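Local coordinates for protein transcriptional regulator, LacI family (Lactobacillus brevis, PDB 3JY6) that probably acts as a LacI-family transcription factor that binds regulatory DNA sequences, at residues A[51-56]-A[75-80]; A[41-46]-A[62-67]. All blocks are in the same frame, centred on the assembly; numbering follows the deposited sequence.

Both contacts lie in the domain that holds the six-stranded parallel sheet, with centres about 11 Å apart. Their segments alternate along the chain: 41-46, 51-56, 62-67, 75-80. Interaction 2 bridges the two ends of a crossover, from strand 39-44 to the start of strand 66-70, and helix 49-60, which makes that crossover, supplies one half of interaction 1. The two contacts meet directly: Leu56 CD2 is 3.6 Å from Leu67 CD2, and Leu55 CD2 is 3.9 Å from Phe43 CD1. Helices 49-60 and 75-82 both pack against strand 66-70 and meet each other beside it, and residues of segments 41-46, 51-56 and 62-67 also reach the second subunit of the dimer.

Interaction 1: A[51-56]-A[75-80]; sequences REKTLL and PQTVQE
Lys53 turns its CG away from its own carbonyl carbon (chi1 -79°), runs extended as far as CE and then bends at its last torsion. In Thr77 it is OG1 that lies anti to the carbonyl carbon (chi1 -61°), and with this torsion CG2 is the branch turned to Lys53 and Leu56. The contact joins two neighbouring helices of the alpha/beta domain, 49-60 and 75-82, whose segments run roughly parallel at an angle of 33°. Their axis separation of 10.6 Å is at the upper end of the usual range for packed helices, with 161 Å² buried between the segments: side-chain ends, not backbones, close the gap.

The lysine chain crosses the threonine at about a right angle, and its CG rests 4.0 Å from Thr77 CG2. Further out, the 3.1 Å from Lys53 NZ to Thr77 CG2 is tight for a nitrogen against a methyl and makes the placement of the ammonium uncertain.

Nearer the sheet the contact becomes apolar. Leu56 points toward helix 75-82 and also packs on Ile81 and Leu82 of that helix, while both Leu56 and Val78 reach strand 66-70, at Leu67 and Leu69 respectively. One branch, Leu56 CD1, touches both partners, with Thr77 CG2 at 4.2 Å and Val78 CG2 at 4.3 Å.

Interaction 2: A[41-46]-A[62-67]; sequences VLFDAN and RGFDGL
A beta-alpha-beta crossover in the parallel sheet begins with strand 39-44, passes through helix 49-60 and returns as strand 66-70; this contact ties its two ends together. The strands are not neighbours, because strand 9-14 lies between them. The closest pair of CA atoms, those of Val41 and Phe64, is accordingly 9.2 Å apart, and only side chains bridge the distance.

Phe64, in the turn leading into strand 66-70, is the hub. Its ring forms an offset edge-to-face pair with Phe43: the centroids are 5.6 Å apart, the planes stand at 74°, and it is Phe43 that presents its edge. The closest atoms are Phe43 CZ and Phe64 CZ, at 3.7 Å, with the Phe64 atom near the plane of the Phe43 ring. Each phenylalanine has CG anti to its carbonyl carbon (chi1 -72° for Phe43), and the two side chains come from opposite directions to meet at their outer carbons. Val41 arrives by another route, crossing Phe64 at about a right angle, and sets CG2 in the plane of that ring, at its edge, 3.7 Å from CE2. The CG1 branch of Val41 stays near the same carbon at 4.0 Å, so CE2 sits against both methyls.

All three touching residues are buried. Leu55 and Ile59 of helix 49-60 pack on Phe43, and Leu9 of strand 9-14 on Phe64. Strand 39-44 is outermost within its chain and faces the second subunit: Val41 and Leu42 pack on Val41 and Leu42 of that subunit, respectively. The strand order, which begins 2-1-3-4 with helices 20-34, 49-60 and 75-82 linking the first four strands along the chain, is that of the Rossmann-like domain of periplasmic-binding-protein folds, which LacI-type regulators share.

Interaction 1: A[51-56]-A[75-80]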
# COMPACT_ATOMS: atom_id res chain seq x y z
N ARG A 51 20.34 2.26 -1.35
CA ARG A 51 19.44 2.28 -2.49
C ARG A 51 19.08 3.73 -2.76
O ARG A 51 19.09 4.20 -3.89
CB ARG A 51 18.19 1.46 -2.17
CG ARG A 51 17.15 1.43 -3.28
CD ARG A 51 17.73 0.96 -4.62
NE ARG A 51 16.70 0.94 -5.66
CZ ARG A 51 16.95 0.82 -6.96
NH1 ARG A 51 18.20 0.71 -7.40
NH2 ARG A 51 15.94 0.82 -7.82
N GLU A 52 18.76 4.44 -1.68
CA GLU A 52 18.39 5.84 -1.77
C GLU A 52 19.46 6.68 -2.49
O GLU A 52 19.13 7.54 -3.32
CB GLU A 52 18.13 6.38 -0.37
CG GLU A 52 17.73 7.82 -0.32
CD GLU A 52 17.00 8.18 0.98
OE1 GLU A 52 16.71 9.37 1.18
OE2 GLU A 52 16.71 7.26 1.78
N LYS A 53 20.73 6.43 -2.18
CA LYS A 53 21.83 7.19 -2.79
C LYS A 53 21.88 7.02 -4.30
O LYS A 53 22.12 7.99 -5.03
CB LYS A 53 23.18 6.77 -2.19
CG LYS A 53 23.47 7.39 -0.84
CD LYS A 53 24.72 6.77 -0.23
CE LYS A 53 25.04 7.40 1.09
NZ LYS A 53 25.29 8.85 0.91
N THR A 54 21.66 5.80 -4.78
CA THR A 54 21.70 5.61 -6.22
C THR A 54 20.47 6.25 -6.84
O THR A 54 20.54 6.73 -7.97
CB THR A 54 21.82 4.12 -6.62
OG1 THR A 54 20.58 3.66 -7.20
CG2 THR A 54 22.22 3.27 -5.43
N LEU A 55 19.35 6.30 -6.12
CA LEU A 55 18.16 6.93 -6.67
C LEU A 55 18.44 8.43 -6.81
O LEU A 55 18.13 9.06 -7.83
CB LEU A 55 16.94 6.69 -5.77
CG LEU A 55 16.42 5.25 -5.70
CD1 LEU A 55 15.17 5.20 -4.80
CD2 LEU A 55 16.08 4.75 -7.09
N LEU A 56 19.05 9.01 -5.77
CA LEU A 56 19.37 10.43 -5.80
C LEU A 56 20.37 10.75 -6.93
O LEU A 56 20.25 11.77 -7.61
CB LEU A 56 19.97 10.86 -4.45
CG LEU A 56 19.03 11.08 -3.25
CD1 LEU A 56 19.88 11.18 -1.98
CD2 LEU A 56 18.17 12.32 -3.47
N PRO A 75 21.03 15.96 5.08
CA PRO A 75 21.43 17.01 4.15
C PRO A 75 22.84 16.86 3.57
O PRO A 75 23.06 17.23 2.42
CB PRO A 75 21.26 18.28 4.98
CG PRO A 75 20.09 17.92 5.86
CD PRO A 75 20.47 16.54 6.31
N GLN A 76 23.79 16.32 4.35
CA GLN A 76 25.16 16.14 3.85
C GLN A 76 25.14 15.24 2.61
O GLN A 76 25.87 15.47 1.65
CB GLN A 76 26.07 15.51 4.92
CG GLN A 76 27.56 15.67 4.62
CD GLN A 76 28.46 14.69 5.38
OE1 GLN A 76 28.13 14.25 6.48
NE2 GLN A 76 29.60 14.37 4.79
N THR A 77 24.29 14.21 2.63
CA THR A 77 24.17 13.29 1.51
C THR A 77 23.50 13.95 0.29
O THR A 77 23.94 13.80 -0.85
CB THR A 77 23.31 12.04 1.89
OG1 THR A 77 23.92 11.34 2.97
CG2 THR A 77 23.17 11.10 0.69
N VAL A 78 22.42 14.68 0.56
CA VAL A 78 21.68 15.34 -0.51
C VAL A 78 22.47 16.49 -1.14
O VAL A 78 22.27 16.81 -2.31
CB VAL A 78 20.33 15.87 0.01
CG1 VAL A 78 19.62 16.66 -1.07
CG2 VAL A 78 19.47 14.69 0.46
N GLN A 79 23.36 17.09 -0.35
CA GLN A 79 24.18 18.19 -0.85
C GLN A 79 25.29 17.60 -1.73
O GLN A 79 25.48 18.03 -2.86
CB GLN A 79 24.81 18.96 0.32
CG GLN A 79 25.81 20.03 -0.09
CD GLN A 79 25.17 21.18 -0.84
OE1 GLN A 79 24.07 21.63 -0.49
NE2 GLN A 79 25.85 21.67 -1.87
N GLU A 80 26.00 16.61 -1.20
CA GLU A 80 27.10 15.98 -1.90
C GLU A 80 26.71 15.34 -3.23
O GLU A 80 27.53 15.23 -4.14
CB GLU A 80 27.78 14.95 -0.99
CG GLU A 80 29.14 15.41 -0.46
CD GLU A 80 29.50 14.87 0.93
OE1 GLU A 80 29.24 13.68 1.21
OE2 GLU A 80 30.07 15.64 1.75

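Interaction 2: A[41-46]-A[62-67]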
# COMPACT_ATOMS: atom_id res chain seq x y z
N VAL A 41 6.74 11.85 -9.54
CA VAL A 41 7.34 10.59 -9.93
C VAL A 41 7.72 9.90 -8.62
O VAL A 41 8.43 10.49 -7.81
CB VAL A 41 8.60 10.83 -10.77
CG1 VAL A 41 9.27 9.51 -11.06
CG2 VAL A 41 8.25 11.56 -12.08
N LEU A 42 7.28 8.66 -8.43
CA LEU A 42 7.56 7.95 -7.19
C LEU A 42 8.77 7.02 -7.22
O LEU A 42 8.92 6.18 -8.12
CB LEU A 42 6.32 7.17 -6.74
CG LEU A 42 6.31 6.49 -5.36
CD1 LEU A 42 6.67 7.48 -4.25
CD2 LEU A 42 4.90 5.94 -5.10
N PHE A 43 9.63 7.19 -6.23
CA PHE A 43 10.84 6.39 -6.09
C PHE A 43 10.73 5.68 -4.74
O PHE A 43 10.31 6.28 -3.75
CB PHE A 43 12.09 7.29 -6.08
CG PHE A 43 12.43 7.89 -7.42
CD1 PHE A 43 13.29 7.23 -8.29
CD2 PHE A 43 11.87 9.10 -7.82
CE1 PHE A 43 13.58 7.76 -9.55
CE2 PHE A 43 12.15 9.64 -9.07
CZ PHE A 43 13.01 8.97 -9.94
N ASP A 44 11.13 4.41 -4.72
CA ASP A 44 11.06 3.58 -3.52
C ASP A 44 12.45 3.32 -2.92
O ASP A 44 13.27 2.63 -3.50
CB ASP A 44 10.36 2.26 -3.89
CG ASP A 44 10.36 1.24 -2.77
OD1 ASP A 44 10.22 1.61 -1.59
OD2 ASP A 44 10.48 0.03 -3.10
N ALA A 45 12.71 3.90 -1.75
CA ALA A 45 14.00 3.71 -1.09
C ALA A 45 14.11 2.27 -0.57
O ALA A 45 15.21 1.78 -0.28
CB ALA A 45 14.16 4.71 0.05
N ASN A 46 12.97 1.60 -0.46
CA ASN A 46 12.93 0.20 -0.04
C ASN A 46 13.71 -0.05 1.25
O ASN A 46 14.37 -1.07 1.42
CB ASN A 46 13.47 -0.66 -1.19
CG ASN A 46 13.08 -2.13 -1.07
OD1 ASN A 46 12.10 -2.49 -0.41
ND2 ASN A 46 13.84 -2.99 -1.73
N ARG A 62 19.26 13.21 -14.58
CA ARG A 62 18.18 12.98 -15.54
C ARG A 62 17.33 14.24 -15.65
O ARG A 62 16.39 14.32 -16.44
CB ARG A 62 17.31 11.80 -15.10
CG ARG A 62 17.67 10.47 -15.74
CD ARG A 62 17.20 10.44 -17.19
NE ARG A 62 17.37 9.13 -17.80
CZ ARG A 62 16.79 8.75 -18.94
NH1 ARG A 62 16.00 9.58 -19.60
NH2 ARG A 62 17.01 7.53 -19.42
N GLY A 63 17.68 15.23 -14.83
CA GLY A 63 16.96 16.48 -14.85
C GLY A 63 15.55 16.46 -14.30
O GLY A 63 14.58 16.52 -15.05
N PHE A 64 15.42 16.33 -12.98
CA PHE A 64 14.10 16.39 -12.37
C PHE A 64 14.09 17.82 -11.85
O PHE A 64 15.15 18.37 -11.58
CB PHE A 64 13.98 15.36 -11.23
CG PHE A 64 13.60 13.98 -11.71
CD1 PHE A 64 14.56 13.13 -12.25
CD2 PHE A 64 12.28 13.56 -11.67
CE1 PHE A 64 14.20 11.86 -12.75
CE2 PHE A 64 11.90 12.30 -12.17
CZ PHE A 64 12.85 11.46 -12.71
N ASP A 65 12.93 18.44 -11.73
CA ASP A 65 12.91 19.82 -11.27
C ASP A 65 12.72 20.03 -9.78
O ASP A 65 12.71 21.17 -9.32
CB ASP A 65 11.85 20.62 -12.02
CG ASP A 65 12.16 20.73 -13.51
OD1 ASP A 65 13.31 20.48 -13.93
OD2 ASP A 65 11.24 21.09 -14.28
N GLY A 66 12.61 18.95 -9.02
CA GLY A 66 12.43 19.08 -7.59
C GLY A 66 12.47 17.75 -6.87
O GLY A 66 12.30 16.69 -7.49
N LEU A 67 12.68 17.81 -5.57
CA LEU A 67 12.75 16.61 -4.76
C LEU A 67 11.93 16.75 -3.49
O LEU A 67 12.08 17.72 -2.74
CB LEU A 67 14.22 16.33 -4.37
CG LEU A 67 14.48 15.22 -3.34
CD1 LEU A 67 13.96 13.90 -3.89
CD2 LEU A 67 15.95 15.11 -3.02